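Local coordinates for homoserine kinase (Cytophaga hutchinsonii, PDB 4P52), which probably catalyses the ATP-dependent phosphorylation of L-homoserine to O-phosphohomoserine, being a GHMP-family kinase, at residues 141-153 and 160-172. Residues are numbered along the deposited sequence; the frame is centred on the assembly and turned at random.
Sequences EVKDLLPFAMEGE and AHADNVAPCLYGG
Tyr170 OH donates a hydrogen bond of 2.7 Å to Lys143 O, taking a lone pair in the carbonyl plane at a C=O...O angle of 126°. The pair illustrates how one directed bond can tie the lead-in of a helix to the end of its neighbour, beside a largely apolar interface. Val142 O lies at the ring edge, and Leu146 CB rests against the hydroxyl; a phenylalanine in its place would probably leave Lys143 O without this donor, the ring keeping only its apolar contacts with Leu146 and Val142. Knobs-into-holes packing runs in both directions. Leu146, its CG turned anti to the backbone N (chi1 -177°), sends CD1 against Val165 CG1 and CD2 beside the Tyr170 ring, in a hole completed by Ala166 and Leu169, while Val165 fits among Leu146, Ala149, Met150 and Glu153. Leu169 CD2 packs on the backbone and CB of Leu146. At the far end, Met150, present as selenomethionine and bent at chi2 and chi3, brings CE to 3.6 Å from Ala160 CB. Glu153 CB packs on Ala160 CB, and Glu153 OE2 is hydrogen-bonded to Ser121 OG. Segments 146-153 and 162-170 run roughly antiparallel, their axes approaching to 10.0 Å at 140°. Leu145 continues the packing onto helices 86-98 and 120-135, and Cys168 touches helix 120-135 and strand 26-36.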
loop_
_atom_site.group_PDB
_atom_site.type_symbol
_atom_site.label_atom_id
_atom_site.label_comp_id
_atom_site.label_asym_id
_atom_site.label_seq_id
_atom_site.Cartn_x
_atom_site.Cartn_y
_atom_site.Cartn_z
ATOM N N GLU A 141 -6.928 -20.218 -20.897
ATOM C CA GLU A 141 -5.771 -19.987 -20.044
ATOM C C GLU A 141 -6.193 -19.914 -18.591
ATOM O O GLU A 141 -7.235 -19.346 -18.273
ATOM C CB GLU A 141 -5.086 -18.693 -20.438
ATOM C CG GLU A 141 -4.120 -18.845 -21.594
ATOM C CD GLU A 141 -3.623 -17.499 -22.067
ATOM O OE1 GLU A 141 -4.466 -16.610 -22.339
ATOM O OE2 GLU A 141 -2.388 -17.325 -22.155
ATOM N N VAL A 142 -5.371 -20.481 -17.714
ATOM C CA VAL A 142 -5.638 -20.487 -16.267
ATOM C C VAL A 142 -5.984 -19.081 -15.770
ATOM O O VAL A 142 -6.987 -18.893 -15.064
ATOM C CB VAL A 142 -4.488 -21.153 -15.464
ATOM C CG1 VAL A 142 -4.672 -20.954 -13.966
ATOM C CG2 VAL A 142 -4.393 -22.647 -15.806
ATOM N N LYS A 143 -5.175 -18.106 -16.180
ATOM C CA LYS A 143 -5.474 -16.693 -15.990
ATOM C C LYS A 143 -6.974 -16.399 -16.134
ATOM O O LYS A 143 -7.576 -15.774 -15.258
ATOM C CB LYS A 143 -4.666 -15.847 -16.999
ATOM C CG LYS A 143 -5.148 -14.406 -17.152
ATOM C CD LYS A 143 -4.523 -13.681 -18.349
ATOM C CE LYS A 143 -5.363 -12.446 -18.699
ATOM N NZ LYS A 143 -4.609 -11.290 -19.267
ATOM N N ASP A 144 -7.570 -16.857 -17.237
ATOM C CA ASP A 144 -8.914 -16.450 -17.610
ATOM C C ASP A 144 -10.015 -17.195 -16.890
ATOM O O ASP A 144 -11.189 -16.899 -17.111
ATOM C CB ASP A 144 -9.099 -16.552 -19.117
ATOM C CG ASP A 144 -8.302 -15.489 -19.866
ATOM O OD1 ASP A 144 -8.553 -14.281 -19.618
ATOM O OD2 ASP A 144 -7.415 -15.864 -20.677
ATOM N N LEU A 145 -9.651 -18.144 -16.021
ATOM C CA LEU A 145 -10.657 -18.854 -15.239
ATOM C C LEU A 145 -11.189 -18.042 -14.072
ATOM O O LEU A 145 -12.291 -18.337 -13.564
ATOM C CB LEU A 145 -10.146 -20.192 -14.739
ATOM C CG LEU A 145 -9.570 -21.118 -15.808
ATOM C CD1 LEU A 145 -9.050 -22.383 -15.144
ATOM C CD2 LEU A 145 -10.589 -21.420 -16.907
ATOM N N LEU A 146 -10.436 -17.021 -13.658
ATOM C CA LEU A 146 -10.813 -16.241 -12.476
ATOM C C LEU A 146 -12.274 -15.709 -12.484
ATOM O O LEU A 146 -12.999 -15.899 -11.497
ATOM C CB LEU A 146 -9.801 -15.127 -12.198
ATOM C CG LEU A 146 -10.091 -14.312 -10.938
ATOM C CD1 LEU A 146 -10.176 -15.177 -9.691
ATOM C CD2 LEU A 146 -9.005 -13.270 -10.756
ATOM N N PRO A 147 -12.716 -15.070 -13.595
ATOM C CA PRO A 147 -14.086 -14.524 -13.588
ATOM C C PRO A 147 -15.164 -15.587 -13.337
ATOM O O PRO A 147 -16.148 -15.322 -12.618
ATOM C CB PRO A 147 -14.251 -13.920 -14.992
ATOM C CG PRO A 147 -12.868 -13.750 -15.522
ATOM C CD PRO A 147 -12.026 -14.820 -14.876
ATOM N N PHE A 148 -14.984 -16.776 -13.909
ATOM C CA PHE A 148 -15.937 -17.846 -13.688
ATOM C C PHE A 148 -15.993 -18.262 -12.233
ATOM O O PHE A 148 -17.066 -18.528 -11.697
ATOM C CB PHE A 148 -15.621 -19.025 -14.580
ATOM C CG PHE A 148 -15.674 -18.688 -16.026
ATOM C CD1 PHE A 148 -16.874 -18.347 -16.620
ATOM C CD2 PHE A 148 -14.521 -18.684 -16.789
ATOM C CE1 PHE A 148 -16.931 -18.017 -17.958
ATOM C CE2 PHE A 148 -14.565 -18.363 -18.134
ATOM C CZ PHE A 148 -15.772 -18.025 -18.719
ATOM N N ALA A 149 -14.835 -18.302 -11.588
ATOM C CA ALA A 149 -14.793 -18.663 -10.184
ATOM C C ALA A 149 -15.454 -17.555 -9.357
ATOM O O ALA A 149 -16.177 -17.847 -8.410
ATOM C CB ALA A 149 -13.366 -18.935 -9.741
HETATM N N MSE A 150 -15.233 -16.297 -9.756
HETATM C CA MSE A 150 -15.893 -15.132 -9.146
HETATM C C MSE A 150 -17.412 -15.166 -9.311
HETATM O O MSE A 150 -18.126 -15.031 -8.322
HETATM C CB MSE A 150 -15.330 -13.811 -9.700
HETATM C CG MSE A 150 -13.873 -13.456 -9.387
HETATM SE SE MSE A 150 -13.527 -13.306 -7.438
HETATM C CE MSE A 150 -14.319 -11.533 -7.048
ATOM N N GLU A 151 -17.924 -15.318 -10.541
ATOM C CA GLU A 151 -19.386 -15.364 -10.782
ATOM C C GLU A 151 -20.048 -16.526 -10.015
ATOM O O GLU A 151 -21.144 -16.382 -9.450
ATOM C CB GLU A 151 -19.713 -15.523 -12.266
ATOM C CG GLU A 151 -19.513 -14.299 -13.153
ATOM C CD GLU A 151 -19.441 -14.648 -14.657
ATOM O OE1 GLU A 151 -19.928 -15.728 -15.087
ATOM O OE2 GLU A 151 -18.882 -13.835 -15.433
ATOM N N GLY A 152 -19.370 -17.674 -9.995
ATOM C CA GLY A 152 -19.811 -18.821 -9.218
ATOM C C GLY A 152 -20.056 -18.472 -7.765
ATOM O O GLY A 152 -21.168 -18.658 -7.258
ATOM N N GLU A 153 -19.018 -17.966 -7.105
ATOM C CA GLU A 153 -19.087 -17.481 -5.720
ATOM C C GLU A 153 -20.196 -16.446 -5.485
ATOM O O GLU A 153 -20.919 -16.505 -4.485
ATOM C CB GLU A 153 -17.771 -16.812 -5.367
ATOM C CG GLU A 153 -16.656 -17.753 -5.002
ATOM C CD GLU A 153 -16.577 -17.940 -3.509
ATOM O OE1 GLU A 153 -15.945 -17.083 -2.829
ATOM O OE2 GLU A 153 -17.160 -18.943 -3.036
ATOM N N ALA A 160 -18.356 -12.449 -3.472
ATOM C CA ALA A 160 -17.105 -13.072 -3.953
ATOM C C ALA A 160 -15.848 -12.383 -3.429
ATOM O O ALA A 160 -15.776 -11.152 -3.404
ATOM C CB ALA A 160 -17.082 -13.135 -5.472
ATOM N N HIS A 161 -14.856 -13.166 -3.006
ATOM C CA HIS A 161 -13.632 -12.561 -2.459
ATOM C C HIS A 161 -12.397 -12.880 -3.270
ATOM O O HIS A 161 -11.854 -13.971 -3.162
ATOM C CB HIS A 161 -13.428 -12.912 -0.981
ATOM C CG HIS A 161 -14.450 -12.302 -0.073
ATOM N ND1 HIS A 161 -15.445 -13.044 0.534
ATOM C CD2 HIS A 161 -14.646 -11.018 0.313
ATOM C CE1 HIS A 161 -16.198 -12.247 1.268
ATOM N NE2 HIS A 161 -15.737 -11.013 1.151
ATOM N N ALA A 162 -11.953 -11.916 -4.073
ATOM C CA ALA A 162 -10.818 -12.111 -4.957
ATOM C C ALA A 162 -9.546 -12.381 -4.200
ATOM O O ALA A 162 -8.675 -13.097 -4.690
ATOM C CB ALA A 162 -10.640 -10.939 -5.878
ATOM N N ASP A 163 -9.433 -11.838 -2.995
ATOM C CA ASP A 163 -8.243 -12.101 -2.199
ATOM C C ASP A 163 -8.217 -13.510 -1.620
ATOM O O ASP A 163 -7.190 -13.944 -1.103
ATOM C CB ASP A 163 -8.001 -11.046 -1.128
ATOM C CG ASP A 163 -9.091 -10.995 -0.072
ATOM O OD1 ASP A 163 -10.114 -11.737 -0.160
ATOM O OD2 ASP A 163 -8.908 -10.172 0.861
ATOM N N ASN A 164 -9.328 -14.237 -1.739
ATOM C CA ASN A 164 -9.284 -15.704 -1.566
ATOM C C ASN A 164 -9.127 -16.425 -2.912
ATOM O O ASN A 164 -8.229 -17.254 -3.078
ATOM C CB ASN A 164 -10.529 -16.224 -0.865
ATOM C CG ASN A 164 -10.637 -15.759 0.571
ATOM O OD1 ASN A 164 -11.575 -15.040 0.906
ATOM N ND2 ASN A 164 -9.712 -16.191 1.436
ATOM N N VAL A 165 -9.991 -16.081 -3.866
ATOM C CA VAL A 165 -10.093 -16.793 -5.121
ATOM C C VAL A 165 -8.824 -16.689 -5.971
ATOM O O VAL A 165 -8.335 -17.709 -6.450
ATOM C CB VAL A 165 -11.308 -16.320 -5.947
ATOM C CG1 VAL A 165 -11.422 -17.130 -7.213
ATOM C CG2 VAL A 165 -12.605 -16.506 -5.175
ATOM N N ALA A 166 -8.290 -15.472 -6.167
ATOM C CA ALA A 166 -7.111 -15.294 -7.025
ATOM C C ALA A 166 -5.873 -16.091 -6.557
ATOM O O ALA A 166 -5.286 -16.830 -7.372
ATOM C CB ALA A 166 -6.784 -13.822 -7.256
ATOM N N PRO A 167 -5.485 -15.974 -5.260
ATOM C CA PRO A 167 -4.317 -16.758 -4.808
ATOM C C PRO A 167 -4.586 -18.272 -4.807
ATOM O O PRO A 167 -3.650 -19.095 -4.973
ATOM C CB PRO A 167 -4.059 -16.254 -3.377
ATOM C CG PRO A 167 -5.359 -15.676 -2.932
ATOM C CD PRO A 167 -6.045 -15.145 -4.173
ATOM N N CYS A 168 -5.849 -18.637 -4.626
ATOM C CA CYS A 168 -6.213 -20.015 -4.667
ATOM C C CYS A 168 -5.964 -20.569 -6.079
ATOM O O CYS A 168 -5.336 -21.616 -6.248
ATOM C CB CYS A 168 -7.674 -20.201 -4.268
ATOM S SG CYS A 168 -8.086 -21.953 -4.288
ATOM N N LEU A 169 -6.457 -19.855 -7.074
ATOM C CA LEU A 169 -6.336 -20.264 -8.453
ATOM C C LEU A 169 -4.930 -20.083 -9.009
ATOM O O LEU A 169 -4.471 -20.907 -9.777
ATOM C CB LEU A 169 -7.342 -19.496 -9.323
ATOM C CG LEU A 169 -7.275 -19.678 -10.839
ATOM C CD1 LEU A 169 -7.603 -21.105 -11.310
ATOM C CD2 LEU A 169 -8.195 -18.654 -11.491
ATOM N N TYR A 170 -4.257 -19.004 -8.636
ATOM C CA TYR A 170 -2.998 -18.654 -9.265
ATOM C C TYR A 170 -1.832 -19.129 -8.471
ATOM O O TYR A 170 -0.727 -19.159 -8.981
ATOM C CB TYR A 170 -2.859 -17.148 -9.419
ATOM C CG TYR A 170 -3.834 -16.535 -10.378
ATOM C CD1 TYR A 170 -4.270 -17.215 -11.502
ATOM C CD2 TYR A 170 -4.313 -15.249 -10.171
ATOM C CE1 TYR A 170 -5.180 -16.640 -12.382
ATOM C CE2 TYR A 170 -5.212 -14.665 -11.047
ATOM C CZ TYR A 170 -5.632 -15.362 -12.154
ATOM O OH TYR A 170 -6.510 -14.755 -13.019
ATOM N N GLY A 171 -2.060 -19.473 -7.208
ATOM C CA GLY A 171 -0.950 -19.713 -6.290
ATOM C C GLY A 171 -0.270 -18.424 -5.874
ATOM O O GLY A 171 -0.446 -17.376 -6.494
ATOM N N GLY A 172 0.480 -18.502 -4.786
ATOM C CA GLY A 172 1.351 -17.420 -4.396
ATOM C C GLY A 172 0.675 -16.362 -3.566
ATOM O O GLY A 172 -0.355 -16.614 -2.910
#